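Local coordinates for endo-1,4-beta-xylanase (Pseudoalteromonas haloplanktis, PDB 1H12), which hydrolyses the beta-1,4 backbone of xylan as a cold-adapted family 8 glycoside hydrolase, and probably also cleaves beta-1,4-glucans such as cellulose, at residues Gln80-Thr85 against Ala142-Glu147; Met175-Lys180 against Gln219-Tyr224; Asn181-Asn186 against Phe191-Asp196; Asn186-Phe191 against Asn197-Ser202. All blocks are in the same frame, centred on the assembly; numbering follows the deposited sequence. Where two conformers were deposited one is given.

Contact 1: residues Gln80-Thr85 against Ala142-Glu147; sequences QSWGMT and APDGEE
Ser81 and Gly145 are the closest CA pair of segments 80-85 and 142-147, their CA atoms 5.6 Å apart. The serine CB lies 3.4 Å from Gly145 O, a van der Waals approach of a methylene to a backbone oxygen. Placed between its own backbone N and carbonyl carbon (chi1 74°), Ser81 OG comes 3.6 Å from Gly145 CA, while its hydrogen bond goes back to Glu78 O one turn earlier in its own helix. Gly145 meets the serine with backbone atoms; a beta carbon modelled on it would crowd Ala142 O, at 3.2 Å. The second point of contact is looser. Asp144 OD2 stands obliquely at a ring carbon, 4.1 Å from Trp82 CZ2 and in van der Waals contact, with the carboxylate nearly perpendicular to the indole, the planes being 81° apart. The charge of this oxygen is met by a salt bridge with Arg284. Trp82 is itself enclosed by Tyr148, edge-to-face, and by side chains of helix 379-392. The two short helical segments run at 22° to each other, axes 9.0 Å apart, and all four touching residues are buried. Such nearly parallel packing of helices close to the centre of the chain is consistent with the inner ring of the (alpha/alpha)6 barrel of family 8 enzymes.

Contact 2: residues Met175-Lys180 against Gln219-Tyr224; sequences MLNTIK and QADKNY
Lys180 lies over one face of the Tyr224 ring and ends at Asp221, so one side chain engages two residues of helix 219-243. Its aliphatic part makes the face contact, the two side chains running at a slant to each other: CE sits 3.8 Å from the centroid of the Tyr224 ring and only 15° off the ring normal, a CH-pi contact, while CG is 3.6 Å from Tyr224 CZ. Further along the extended chain, NZ is 4.5 Å from the same centroid, still over the face, which adds a cation-pi term. The ammonium then forms a salt bridge with Asp221 OD1, modelled at 2.5 Å from Lys180 NZ, a length short enough to be read with caution. The other carboxylate oxygen, OD2, is hydrogen-bonded to Asn218 ND2, which should limit rotation of the acid. These helices meet at the surface, consistent with the outer layer of the (alpha/alpha)6 barrel; their short segments cross at 61° with axes 12.7 Å apart, a separation spanned here by long side chains. The tyrosine reaches across because its ring carbon CG lies opposite the backbone N (chi1 177°), bringing OH to 4.0 Å from Lys180 CA. With an alanine in place of Tyr224, the lysine methylenes would probably lose their aromatic support and NZ become freer to swing away from Asp221. The Tyr224 side chain also touches Met184 and Gln187, at the small hairpin that follows helix 168-182.

Contact 3: residues Asn181-Asn186 against Phe191-Asp196; sequences NKLMEN and FSPYID
Leu183 and Pro193 supply the apolar part of this contact, lying side by side and pointing the same way, with Leu183 CD2 4.2 Å from Pro193 CG. The same ring carbon, Pro193 CG, rests 3.9 Å from Lys182 O at the end of helix 168-182. The second part brings two acids together. Glu185 and Asp196 cross at about a right angle, their carboxylate planes 52° apart, and Glu185 OE1 comes 3.5 Å from Asp196 CB. The like-charged oxygens Glu185 OE1 and Asp196 OD1 are 3.9 Å apart, but each has another partner: OE1 accepts from Asn197 N, and OD1 is salt-bridged to Arg190, which probably offsets the repulsion. The extended glutamate chain, with CG turned opposite the backbone N (chi1 -173°), carries the carboxylate that far. Replacing Glu185 by a shorter residue such as alanine is likely to leave Asn197 N without this acceptor and open a gap beside Asp196 CB. Local hydrogen bonds shape the second segment: Tyr194 N donates to Ser192 OG at 2.9 Å, an ST turn within a type I beta turn from Ser192 to Ile195, whose closing backbone bond is weak. Within the fold, the first segment leads from helix 168-182 into the hairpin strand 184-185; Leu183 packs on helix 143-160 and Met184 on helix 219-243, while 191-196 forms the loop that runs on toward helix 206-215.

Contact 4: residues Asn186-Phe191 against Asn197-Ser202; sequences NQIIRF and NLTDPS
Phe191 packs against Leu198 and Asp200, and its atoms can be followed outward from the backbone. CB lies 3.9 Å from both Leu198 CG and Leu198 CD2. Next, CG is 4.2 Å from Leu198 CD2, and ring carbon CD2 closes to 3.7 Å on that same methyl, the two side chains running alongside each other in the same direction. On the other ortho position, CD1 meets Asp200 OD2 at 3.7 Å, the oxygen arriving at the ring edge near its plane, where aromatic C-H groups carry partial positive charge; CE1 is at a similar distance from it. The first torsion accounts for this placement: CG lies opposite the backbone N (chi1 -179°), which sends the ring out between Leu198 and Asp200. Two hydrogen bonds join the segments, one between backbones and one from a side chain. Phe191 N donates to Leu198 O at 3.3 Å, long but nearly straight (170°). Thr199 OG1 donates to Ile189 O at 2.7 Å, with a C=O...donor angle of 155°. They join the end of the hairpin, at Ile189 and Phe191, to the loop leading to helix 206-215, one of the connections between the helices of the (alpha/alpha)6 barrel. The threonine hydroxyl is also hydrogen-bonded to His204 NE2, and Ile188 CG2 packs against it. A water lies 2.9 Å from Ile188 O and 3.3 Å from Leu198 O and can donate to either. Beyond the ring, Asp200 OD1 accepts from Ser202 OG and, weakly, from Ser202 N.

Contacts 3 and 4 form one unit, with centres about 7 Å apart: they share Asn186 and Phe191, their segments alternate along the chain, and Leu183 O lies 2.8 Å from Arg190 N across the hairpin. Both are nested inside the loop closed by contact 2, whose Tyr224 OH comes 3.4 Å from Met184 CG of contact 3. Contact 1, about 16 to 17 Å from the other three centres, meets the hairpin through helix 143-160, with Pro143 CG 3.3 Å from Arg190 O, and meets helix 168-182 through Glu146. The Trp82 side chain of contact 1 is about 13 Å from the bound xylopyranose.

Contact 1: residues Gln80-Thr85 against Ala142-Glu147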
loop_
_atom_site.group_PDB
_atom_site.type_symbol
_atom_site.label_atom_id
_atom_site.label_comp_id
_atom_site.label_asym_id
_atom_site.label_seq_id
_atom_site.Cartn_x
_atom_site.Cartn_y
_atom_site.Cartn_z
ATOM N N GLN A 80 0.215 8.170 5.803
ATOM C CA GLN A 80 -0.871 9.156 5.759
ATOM C C GLN A 80 -1.959 8.691 4.786
ATOM O O GLN A 80 -3.156 8.703 5.102
ATOM C CB GLN A 80 -0.321 10.504 5.383
ATOM C CG GLN A 80 -1.267 11.681 5.660
ATOM C CD GLN A 80 -1.222 12.086 7.171
ATOM O OE1 GLN A 80 -2.002 13.105 7.440
ATOM N NE2 GLN A 80 -0.595 11.461 7.942
ATOM N N SER A 81 -1.525 8.305 3.570
ATOM C CA SER A 81 -2.437 7.906 2.532
ATOM C C SER A 81 -3.129 6.586 2.832
ATOM O O SER A 81 -4.316 6.402 2.512
ATOM C CB SER A 81 -1.681 7.855 1.198
ATOM O OG SER A 81 -0.814 6.729 1.106
ATOM N N TRP A 82 -2.431 5.669 3.470
ATOM C CA TRP A 82 -3.001 4.411 3.915
ATOM C C TRP A 82 -4.052 4.664 4.970
ATOM O O TRP A 82 -5.136 4.036 4.960
ATOM C CB TRP A 82 -1.925 3.452 4.411
ATOM C CG TRP A 82 -0.950 3.007 3.380
ATOM C CD1 TRP A 82 -1.143 2.952 2.035
ATOM C CD2 TRP A 82 0.392 2.563 3.602
ATOM N NE1 TRP A 82 -0.001 2.492 1.418
ATOM C CE2 TRP A 82 0.946 2.248 2.342
ATOM C CE3 TRP A 82 1.209 2.440 4.729
ATOM C CZ2 TRP A 82 2.248 1.809 2.186
ATOM C CZ3 TRP A 82 2.500 2.014 4.580
ATOM C CH2 TRP A 82 3.001 1.683 3.318
ATOM N N GLY A 83 -3.780 5.585 5.891
ATOM C CA GLY A 83 -4.763 5.923 6.916
ATOM C C GLY A 83 -6.028 6.529 6.339
ATOM O O GLY A 83 -7.127 6.208 6.773
ATOM N N MET A 84 -5.882 7.412 5.354
ATOM C CA MET A 84 -7.056 7.941 4.665
ATOM C C MET A 84 -7.853 6.840 3.977
ATOM O O MET A 84 -9.092 6.835 3.980
ATOM C CB MET A 84 -6.633 8.999 3.633
ATOM C CG MET A 84 -6.228 10.337 4.260
ATOM S SD MET A 84 -5.378 11.427 3.123
ATOM C CE MET A 84 -6.600 11.562 1.804
ATOM N N THR A 85 -7.153 5.908 3.356
ATOM C CA THR A 85 -7.795 4.808 2.678
ATOM C C THR A 85 -8.611 3.964 3.661
ATOM O O THR A 85 -9.754 3.610 3.409
ATOM C CB THR A 85 -6.766 3.992 1.905
ATOM O OG1 THR A 85 -6.125 4.816 0.942
ATOM C CG2 THR A 85 -7.407 2.840 1.167
ATOM N N ALA A 142 7.357 9.742 -2.273
ATOM C CA ALA A 142 7.266 8.277 -2.271
ATOM C C ALA A 142 5.991 8.002 -3.091
ATOM O O ALA A 142 4.901 8.056 -2.523
ATOM C CB ALA A 142 7.166 7.698 -0.897
ATOM N N PRO A 143 6.123 7.802 -4.414
ATOM C CA PRO A 143 4.936 7.927 -5.288
ATOM C C PRO A 143 3.738 7.066 -5.033
ATOM O O PRO A 143 2.654 7.426 -5.483
ATOM C CB PRO A 143 5.524 7.726 -6.663
ATOM C CG PRO A 143 6.910 8.355 -6.558
ATOM C CD PRO A 143 7.375 7.904 -5.191
ATOM N N ASP A 144 3.856 5.910 -4.351
ATOM C CA ASP A 144 2.647 5.221 -3.968
ATOM C C ASP A 144 1.799 5.960 -2.953
ATOM O O ASP A 144 0.608 5.683 -2.852
ATOM C CB ASP A 144 2.896 3.776 -3.569
ATOM C CG ASP A 144 3.711 3.563 -2.307
ATOM O OD1 ASP A 144 4.553 4.471 -1.997
ATOM O OD2 ASP A 144 3.545 2.515 -1.659
ATOM N N GLY A 145 2.374 6.912 -2.219
ATOM C CA GLY A 145 1.575 7.797 -1.381
ATOM C C GLY A 145 0.583 8.596 -2.231
ATOM O O GLY A 145 -0.609 8.568 -1.959
ATOM N N GLU A 146 1.063 9.274 -3.270
ATOM C CA GLU A 146 0.173 9.995 -4.159
ATOM C C GLU A 146 -0.855 9.049 -4.786
ATOM O O GLU A 146 -2.024 9.435 -4.927
ATOM C CB GLU A 146 0.965 10.710 -5.271
ATOM C CG GLU A 146 1.725 11.948 -4.835
ATOM C CD GLU A 146 3.100 11.778 -4.196
ATOM O OE1 GLU A 146 3.416 10.641 -3.738
ATOM O OE2 GLU A 146 3.838 12.775 -4.174
ATOM N N GLU A 147 -0.452 7.833 -5.166
ATOM C CA GLU A 147 -1.413 6.887 -5.695
ATOM C C GLU A 147 -2.560 6.622 -4.727
ATOM O O GLU A 147 -3.739 6.637 -5.108
ATOM C CB GLU A 147 -0.737 5.563 -6.086
ATOM C CG GLU A 147 0.271 5.694 -7.200
ATOM C CD GLU A 147 0.843 4.387 -7.653
ATOM O OE1 GLU A 147 1.301 3.626 -6.710
ATOM O OE2 GLU A 147 0.857 4.060 -8.835
#

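Contact 2: residues Met175-Lys180 against Gln219-Tyr224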
loop_
_atom_site.group_PDB
_atom_site.type_symbol
_atom_site.label_atom_id
_atom_site.label_comp_id
_atom_site.label_asym_id
_atom_site.label_seq_id
_atom_site.Cartn_x
_atom_site.Cartn_y
_atom_site.Cartn_z
ATOM N N MET A 175 -4.500 15.410 -7.923
ATOM C CA MET A 175 -3.528 14.381 -7.573
ATOM C C MET A 175 -3.211 13.479 -8.760
ATOM O O MET A 175 -2.043 13.171 -9.017
ATOM C CB MET A 175 -4.061 13.555 -6.394
ATOM C CG MET A 175 -3.030 12.656 -5.762
ATOM S SD MET A 175 -1.704 13.517 -4.861
ATOM C CE MET A 175 -2.684 14.298 -3.568
ATOM N N LEU A 176 -4.223 13.042 -9.511
ATOM C CA LEU A 176 -3.983 12.209 -10.708
ATOM C C LEU A 176 -3.124 12.962 -11.727
ATOM O O LEU A 176 -2.233 12.376 -12.339
ATOM C CB LEU A 176 -5.300 11.782 -11.338
ATOM C CG LEU A 176 -6.126 10.792 -10.553
ATOM C CD1 LEU A 176 -7.413 10.491 -11.344
ATOM C CD2 LEU A 176 -5.383 9.493 -10.307
ATOM N N ASN A 177 -3.428 14.251 -11.901
ATOM C CA ASN A 177 -2.590 15.008 -12.871
ATOM C C ASN A 177 -1.165 15.123 -12.403
ATOM O O ASN A 177 -0.241 15.033 -13.209
ATOM C CB ASN A 177 -3.219 16.393 -13.052
ATOM C CG ASN A 177 -4.471 16.349 -13.921
ATOM O OD1 ASN A 177 -4.773 15.380 -14.538
ATOM N ND2 ASN A 177 -5.246 17.411 -13.838
ATOM N N THR A 178 -0.967 15.300 -11.082
ATOM C CA THR A 178 0.374 15.291 -10.536
ATOM C C THR A 178 1.082 13.969 -10.789
ATOM O O THR A 178 2.258 13.935 -11.153
ATOM C CB THR A 178 0.333 15.657 -9.057
ATOM O OG1 THR A 178 -0.061 17.038 -8.963
ATOM C CG2 THR A 178 1.665 15.436 -8.357
ATOM N N ILE A 179 0.392 12.859 -10.565
ATOM C CA ILE A 179 1.003 11.553 -10.820
ATOM C C ILE A 179 1.434 11.473 -12.285
ATOM O O ILE A 179 2.566 11.091 -12.598
ATOM C CB ILE A 179 0.051 10.417 -10.426
ATOM C CG1 ILE A 179 -0.200 10.411 -8.931
ATOM C CG2 ILE A 179 0.661 9.089 -10.870
ATOM C CD1 ILE A 179 -1.401 9.545 -8.512
ATOM N N LYS A 180 0.510 11.785 -13.193
ATOM C CA LYS A 180 0.805 11.715 -14.598
ATOM C C LYS A 180 1.969 12.609 -15.007
ATOM O O LYS A 180 2.834 12.187 -15.783
ATOM C CB LYS A 180 -0.472 12.070 -15.382
ATOM C CG LYS A 180 -0.301 12.058 -16.877
ATOM C CD LYS A 180 -1.697 12.254 -17.549
ATOM C CE LYS A 180 -1.670 12.216 -19.002
ATOM N NZ LYS A 180 -3.136 12.624 -19.286
ATOM N N GLN A 219 -12.095 11.538 -22.292
ATOM C CA GLN A 219 -11.729 10.306 -22.971
ATOM C C GLN A 219 -10.231 10.077 -22.984
ATOM O O GLN A 219 -9.796 8.910 -22.772
ATOM C CB GLN A 219 -12.223 10.416 -24.416
ATOM C CG GLN A 219 -11.900 9.177 -25.247
ATOM C CD GLN A 219 -12.344 9.303 -26.686
ATOM O OE1 GLN A 219 -13.537 9.567 -26.934
ATOM N NE2 GLN A 219 -11.434 9.103 -27.604
ATOM N N ALA A 220 -9.416 11.073 -23.209
ATOM C CA ALA A 220 -7.978 10.838 -23.273
ATOM C C ALA A 220 -7.482 10.278 -21.960
ATOM O O ALA A 220 -6.691 9.356 -21.922
ATOM C CB ALA A 220 -7.248 12.100 -23.658
ATOM N N ASP A 221 -7.921 10.869 -20.848
ATOM C CA ASP A 221 -7.484 10.414 -19.525
ATOM C C ASP A 221 -8.014 9.051 -19.153
ATOM O O ASP A 221 -7.324 8.283 -18.496
ATOM C CB ASP A 221 -7.751 11.434 -18.431
ATOM C CG ASP A 221 -6.761 12.601 -18.464
ATOM O OD1 ASP A 221 -5.641 12.468 -18.976
ATOM O OD2 ASP A 221 -7.080 13.720 -17.967
ATOM N N LYS A 222 -9.236 8.730 -19.580
ATOM C CA LYS A 222 -9.747 7.415 -19.358
ATOM C C LYS A 222 -8.830 6.365 -20.015
ATOM O O LYS A 222 -8.468 5.342 -19.424
ATOM C CB LYS A 222 -11.152 7.277 -19.859
ATOM C CG LYS A 222 -11.710 5.973 -19.733
ATOM C CD LYS A 222 -13.158 5.944 -20.078
ATOM C CE LYS A 222 -13.764 4.658 -19.633
ATOM N NZ LYS A 222 -15.308 4.713 -19.788
ATOM N N ASN A 223 -8.514 6.624 -21.274
ATOM C CA ASN A 223 -7.624 5.734 -21.999
ATOM C C ASN A 223 -6.223 5.671 -21.393
ATOM O O ASN A 223 -5.633 4.585 -21.284
ATOM C CB ASN A 223 -7.604 6.116 -23.487
ATOM C CG ASN A 223 -8.833 5.674 -24.206
ATOM O OD1 ASN A 223 -9.861 6.440 -24.325
ATOM N ND2 ASN A 223 -8.786 4.514 -24.680
ATOM N N TYR A 224 -5.727 6.806 -20.952
ATOM C CA TYR A 224 -4.409 6.869 -20.303
ATOM C C TYR A 224 -4.346 5.903 -19.125
ATOM O O TYR A 224 -3.438 5.075 -19.018
ATOM C CB TYR A 224 -4.100 8.302 -19.849
ATOM C CG TYR A 224 -2.793 8.426 -19.106
ATOM C CD1 TYR A 224 -1.627 8.588 -19.790
ATOM C CD2 TYR A 224 -2.743 8.283 -17.714
ATOM C CE1 TYR A 224 -0.395 8.690 -19.112
ATOM C CE2 TYR A 224 -1.549 8.358 -17.041
ATOM C CZ TYR A 224 -0.375 8.523 -17.722
ATOM O OH TYR A 224 0.799 8.567 -17.021
#

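Contact 3: residues Asn181-Asn186 against Phe191-Asp196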
loop_
_atom_site.group_PDB
_atom_site.type_symbol
_atom_site.label_atom_id
_atom_site.label_comp_id
_atom_site.label_asym_id
_atom_site.label_seq_id
_atom_site.Cartn_x
_atom_site.Cartn_y
_atom_site.Cartn_z
ATOM N N ASN A 181 1.983 13.834 -14.510
ATOM C CA ASN A 181 2.952 14.814 -14.965
ATOM C C ASN A 181 4.291 14.754 -14.269
ATOM O O ASN A 181 5.283 15.238 -14.847
ATOM C CB ASN A 181 2.383 16.216 -14.772
ATOM C CG ASN A 181 1.241 16.509 -15.661
ATOM O OD1 ASN A 181 1.127 15.989 -16.723
ATOM N ND2 ASN A 181 0.383 17.453 -15.195
ATOM N N LYS A 182 4.343 14.240 -13.060
ATOM C CA LYS A 182 5.539 14.244 -12.261
ATOM C C LYS A 182 6.075 12.888 -11.874
ATOM O O LYS A 182 7.260 12.777 -11.537
ATOM C CB LYS A 182 5.292 15.034 -10.938
ATOM C CG LYS A 182 4.758 16.433 -11.126
ATOM C CD LYS A 182 5.659 17.421 -11.848
ATOM C CE LYS A 182 5.032 18.781 -11.961
ATOM N NZ LYS A 182 5.901 19.716 -12.719
ATOM N N LEU A 183 5.221 11.863 -11.841
ATOM C CA LEU A 183 5.556 10.600 -11.187
ATOM C C LEU A 183 5.464 9.390 -12.094
ATOM O O LEU A 183 5.464 8.270 -11.601
ATOM C CB LEU A 183 4.730 10.380 -9.916
ATOM C CG LEU A 183 4.713 11.554 -8.910
ATOM C CD1 LEU A 183 3.819 11.216 -7.762
ATOM C CD2 LEU A 183 6.110 11.871 -8.449
ATOM N N MET A 184 5.435 9.594 -13.407
ATOM C CA MET A 184 5.306 8.532 -14.389
ATOM C C MET A 184 6.445 8.605 -15.407
ATOM O O MET A 184 6.898 9.688 -15.799
ATOM C CB MET A 184 3.966 8.591 -15.139
ATOM C CG MET A 184 2.777 8.198 -14.319
ATOM S SD MET A 184 2.768 6.347 -14.266
ATOM C CE MET A 184 1.345 6.002 -13.295
ATOM N N GLU A 185 6.886 7.462 -15.867
ATOM C CA GLU A 185 7.755 7.365 -17.057
ATOM C C GLU A 185 7.138 6.322 -17.962
ATOM O O GLU A 185 7.006 5.164 -17.616
ATOM C CB GLU A 185 9.174 6.966 -16.744
ATOM C CG GLU A 185 10.046 7.052 -18.004
ATOM C CD GLU A 185 11.454 6.621 -17.854
ATOM O OE1 GLU A 185 11.929 6.213 -16.824
ATOM O OE2 GLU A 185 12.184 6.693 -18.880
ATOM N N ASN A 186 6.781 6.726 -19.181
ATOM C CA ASN A 186 6.208 5.759 -20.132
ATOM C C ASN A 186 5.045 4.986 -19.502
ATOM O O ASN A 186 4.945 3.771 -19.689
ATOM C CB ASN A 186 7.310 4.749 -20.651
ATOM C CG ASN A 186 8.577 5.428 -21.298
ATOM O OD1 ASN A 186 8.475 6.558 -21.843
ATOM N ND2 ASN A 186 9.803 4.756 -21.135
ATOM N N PHE A 191 9.889 5.286 -9.275
ATOM C CA PHE A 191 10.462 5.385 -7.955
ATOM C C PHE A 191 10.878 6.800 -7.619
ATOM O O PHE A 191 10.704 7.251 -6.483
ATOM C CB PHE A 191 11.652 4.423 -7.820
ATOM C CG PHE A 191 12.262 4.470 -6.440
ATOM C CD1 PHE A 191 11.638 3.900 -5.376
ATOM C CD2 PHE A 191 13.488 5.095 -6.245
ATOM C CE1 PHE A 191 12.213 3.929 -4.132
ATOM C CE2 PHE A 191 14.036 5.164 -4.996
ATOM C CZ PHE A 191 13.416 4.554 -3.957
ATOM N N SER A 192 11.437 7.517 -8.594
ATOM C CA SER A 192 11.934 8.866 -8.382
ATOM C C SER A 192 11.763 9.721 -9.627
ATOM O O SER A 192 12.066 9.262 -10.722
ATOM C CB SER A 192 13.417 8.827 -8.053
ATOM O OG SER A 192 13.999 10.142 -7.991
ATOM N N PRO A 193 11.389 10.977 -9.471
ATOM C CA PRO A 193 11.444 11.914 -10.598
ATOM C C PRO A 193 12.830 12.053 -11.221
ATOM O O PRO A 193 12.950 12.521 -12.339
ATOM C CB PRO A 193 11.041 13.263 -9.977
ATOM C CG PRO A 193 10.159 12.875 -8.862
ATOM C CD PRO A 193 10.800 11.640 -8.288
ATOM N N TYR A 194 13.875 11.733 -10.463
ATOM C CA TYR A 194 15.266 12.036 -10.811
ATOM C C TYR A 194 16.015 10.869 -11.393
ATOM O O TYR A 194 17.199 11.017 -11.722
ATOM C CB TYR A 194 15.990 12.581 -9.616
ATOM C CG TYR A 194 15.346 13.798 -9.008
ATOM C CD1 TYR A 194 15.457 15.051 -9.571
ATOM C CD2 TYR A 194 14.518 13.673 -7.902
ATOM C CE1 TYR A 194 14.796 16.127 -9.075
ATOM C CE2 TYR A 194 13.846 14.740 -7.380
ATOM C CZ TYR A 194 13.998 15.980 -7.960
ATOM O OH TYR A 194 13.334 17.066 -7.425
ATOM N N ILE A 195 15.380 9.704 -11.515
ATOM C CA ILE A 195 16.025 8.501 -12.021
ATOM C C ILE A 195 15.109 7.864 -13.038
ATOM O O ILE A 195 13.919 7.707 -12.774
ATOM C CB ILE A 195 16.322 7.478 -10.899
ATOM C CG1 ILE A 195 17.032 8.125 -9.730
ATOM C CG2 ILE A 195 17.090 6.307 -11.479
ATOM C CD1 ILE A 195 17.177 7.210 -8.522
ATOM N N ASP A 196 15.620 7.562 -14.232
ATOM C CA ASP A 196 14.823 6.911 -15.260
ATOM C C ASP A 196 15.059 5.417 -15.282
ATOM O O ASP A 196 15.951 4.891 -14.652
ATOM C CB ASP A 196 15.135 7.566 -16.617
ATOM C CG ASP A 196 14.683 8.954 -16.703
ATOM O OD1 ASP A 196 13.867 9.483 -15.907
ATOM O OD2 ASP A 196 15.142 9.650 -17.648
#

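Contact 4: residues Asn186-Phe191 against Asn197-Ser202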
loop_
_atom_site.group_PDB
_atom_site.type_symbol
_atom_site.label_atom_id
_atom_site.label_comp_id
_atom_site.label_asym_id
_atom_site.label_seq_id
_atom_site.Cartn_x
_atom_site.Cartn_y
_atom_site.Cartn_z
ATOM N N ASN A 186 6.781 6.726 -19.181
ATOM C CA ASN A 186 6.208 5.759 -20.132
ATOM C C ASN A 186 5.045 4.986 -19.502
ATOM O O ASN A 186 4.945 3.771 -19.689
ATOM C CB ASN A 186 7.310 4.749 -20.651
ATOM C CG ASN A 186 8.577 5.428 -21.298
ATOM O OD1 ASN A 186 8.475 6.558 -21.843
ATOM N ND2 ASN A 186 9.803 4.756 -21.135
ATOM N N GLN A 187 4.186 5.663 -18.714
ATOM C CA GLN A 187 2.996 5.048 -18.135
ATOM C C GLN A 187 3.312 3.991 -17.072
ATOM O O GLN A 187 2.444 3.224 -16.763
ATOM C CB GLN A 187 2.064 4.533 -19.214
ATOM C CG GLN A 187 1.460 5.665 -20.063
ATOM C CD GLN A 187 0.588 5.203 -21.171
ATOM O OE1 GLN A 187 0.994 4.275 -21.880
ATOM N NE2 GLN A 187 -0.642 5.637 -21.234
ATOM N N ILE A 188 4.509 4.040 -16.511
ATOM C CA ILE A 188 4.900 3.213 -15.383
ATOM C C ILE A 188 5.283 4.136 -14.227
ATOM O O ILE A 188 6.096 5.062 -14.365
ATOM C CB ILE A 188 6.069 2.296 -15.727
ATOM C CG1 ILE A 188 5.580 1.245 -16.779
ATOM C CG2 ILE A 188 6.556 1.568 -14.498
ATOM C CD1 ILE A 188 6.609 0.412 -17.311
ATOM N N ILE A 189 4.722 3.849 -13.050
ATOM C CA ILE A 189 5.013 4.664 -11.869
ATOM C C ILE A 189 6.493 4.704 -11.577
ATOM O O ILE A 189 7.190 3.691 -11.572
ATOM C CB ILE A 189 4.160 4.159 -10.681
ATOM C CG1 ILE A 189 4.150 5.146 -9.526
ATOM C CG2 ILE A 189 4.558 2.772 -10.237
ATOM C CD1 ILE A 189 3.337 6.391 -9.739
ATOM N N ARG A 190 6.988 5.906 -11.311
ATOM C CA ARG A 190 8.376 6.106 -10.973
ATOM C C ARG A 190 8.645 5.764 -9.496
ATOM O O ARG A 190 7.841 5.988 -8.621
ATOM C CB ARG A 190 8.739 7.578 -11.181
ATOM C CG ARG A 190 8.892 7.971 -12.634
ATOM C CD ARG A 190 9.165 9.457 -12.771
ATOM N NE ARG A 190 9.554 9.873 -14.110
ATOM C CZ ARG A 190 10.753 9.746 -14.629
ATOM N NH1 ARG A 190 11.761 9.277 -13.926
ATOM N NH2 ARG A 190 10.976 10.074 -15.890
ATOM N N PHE A 191 9.889 5.286 -9.275
ATOM C CA PHE A 191 10.462 5.385 -7.955
ATOM C C PHE A 191 10.878 6.800 -7.619
ATOM O O PHE A 191 10.704 7.251 -6.483
ATOM C CB PHE A 191 11.652 4.423 -7.820
ATOM C CG PHE A 191 12.262 4.470 -6.440
ATOM C CD1 PHE A 191 11.638 3.900 -5.376
ATOM C CD2 PHE A 191 13.488 5.095 -6.245
ATOM C CE1 PHE A 191 12.213 3.929 -4.132
ATOM C CE2 PHE A 191 14.036 5.164 -4.996
ATOM C CZ PHE A 191 13.416 4.554 -3.957
ATOM N N ASN A 197 14.182 4.722 -15.978
ATOM C CA ASN A 197 14.223 3.251 -16.064
ATOM C C ASN A 197 14.203 2.653 -14.676
ATOM O O ASN A 197 14.952 1.701 -14.403
ATOM C CB ASN A 197 15.366 2.773 -16.900
ATOM C CG ASN A 197 15.299 1.303 -17.215
ATOM O OD1 ASN A 197 14.196 0.713 -17.283
ATOM N ND2 ASN A 197 16.442 0.687 -17.487
ATOM N N LEU A 198 13.323 3.128 -13.807
ATOM C CA LEU A 198 13.287 2.616 -12.435
ATOM C C LEU A 198 11.889 2.650 -11.843
ATOM O O LEU A 198 11.252 3.739 -11.802
ATOM C CB LEU A 198 14.252 3.389 -11.557
ATOM C CG LEU A 198 14.417 2.862 -10.145
ATOM C CD1 LEU A 198 15.032 1.483 -10.179
ATOM C CD2 LEU A 198 15.242 3.840 -9.295
ATOM N N THR A 199 11.419 1.523 -11.407
ATOM C CA THR A 199 10.166 1.441 -10.702
ATOM C C THR A 199 10.377 0.619 -9.422
ATOM O O THR A 199 11.441 0.066 -9.183
ATOM C CB THR A 199 9.049 0.933 -11.600
ATOM O OG1 THR A 199 7.762 1.128 -10.996
ATOM C CG2 THR A 199 9.186 -0.545 -11.939
ATOM N N ASP A 200 9.347 0.596 -8.596
ATOM C CA ASP A 200 9.319 -0.148 -7.324
ATOM C C ASP A 200 8.109 -1.026 -7.430
ATOM O O ASP A 200 6.986 -0.507 -7.478
ATOM C CB ASP A 200 9.261 0.863 -6.191
ATOM C CG ASP A 200 9.222 0.286 -4.813
ATOM O OD1 ASP A 200 8.625 -0.748 -4.573
ATOM O OD2 ASP A 200 9.844 0.972 -3.896
ATOM N N PRO A 201 8.265 -2.340 -7.576
ATOM C CA PRO A 201 7.106 -3.225 -7.749
ATOM C C PRO A 201 5.982 -2.962 -6.800
ATOM O O PRO A 201 4.824 -3.073 -7.194
ATOM C CB PRO A 201 7.732 -4.624 -7.683
ATOM C CG PRO A 201 9.099 -4.420 -8.314
ATOM C CD PRO A 201 9.548 -3.067 -7.758
ATOM N N SER A 202 6.282 -2.667 -5.555
ATOM C CA SER A 202 5.232 -2.436 -4.547
ATOM C C SER A 202 4.319 -1.255 -4.854
ATOM O O SER A 202 3.260 -1.142 -4.263
ATOM C CB SER A 202 5.844 -2.223 -3.154
ATOM O OG SER A 202 6.354 -0.924 -2.990
HETATM O O HOH W 1 8.865 4.401 -13.945
#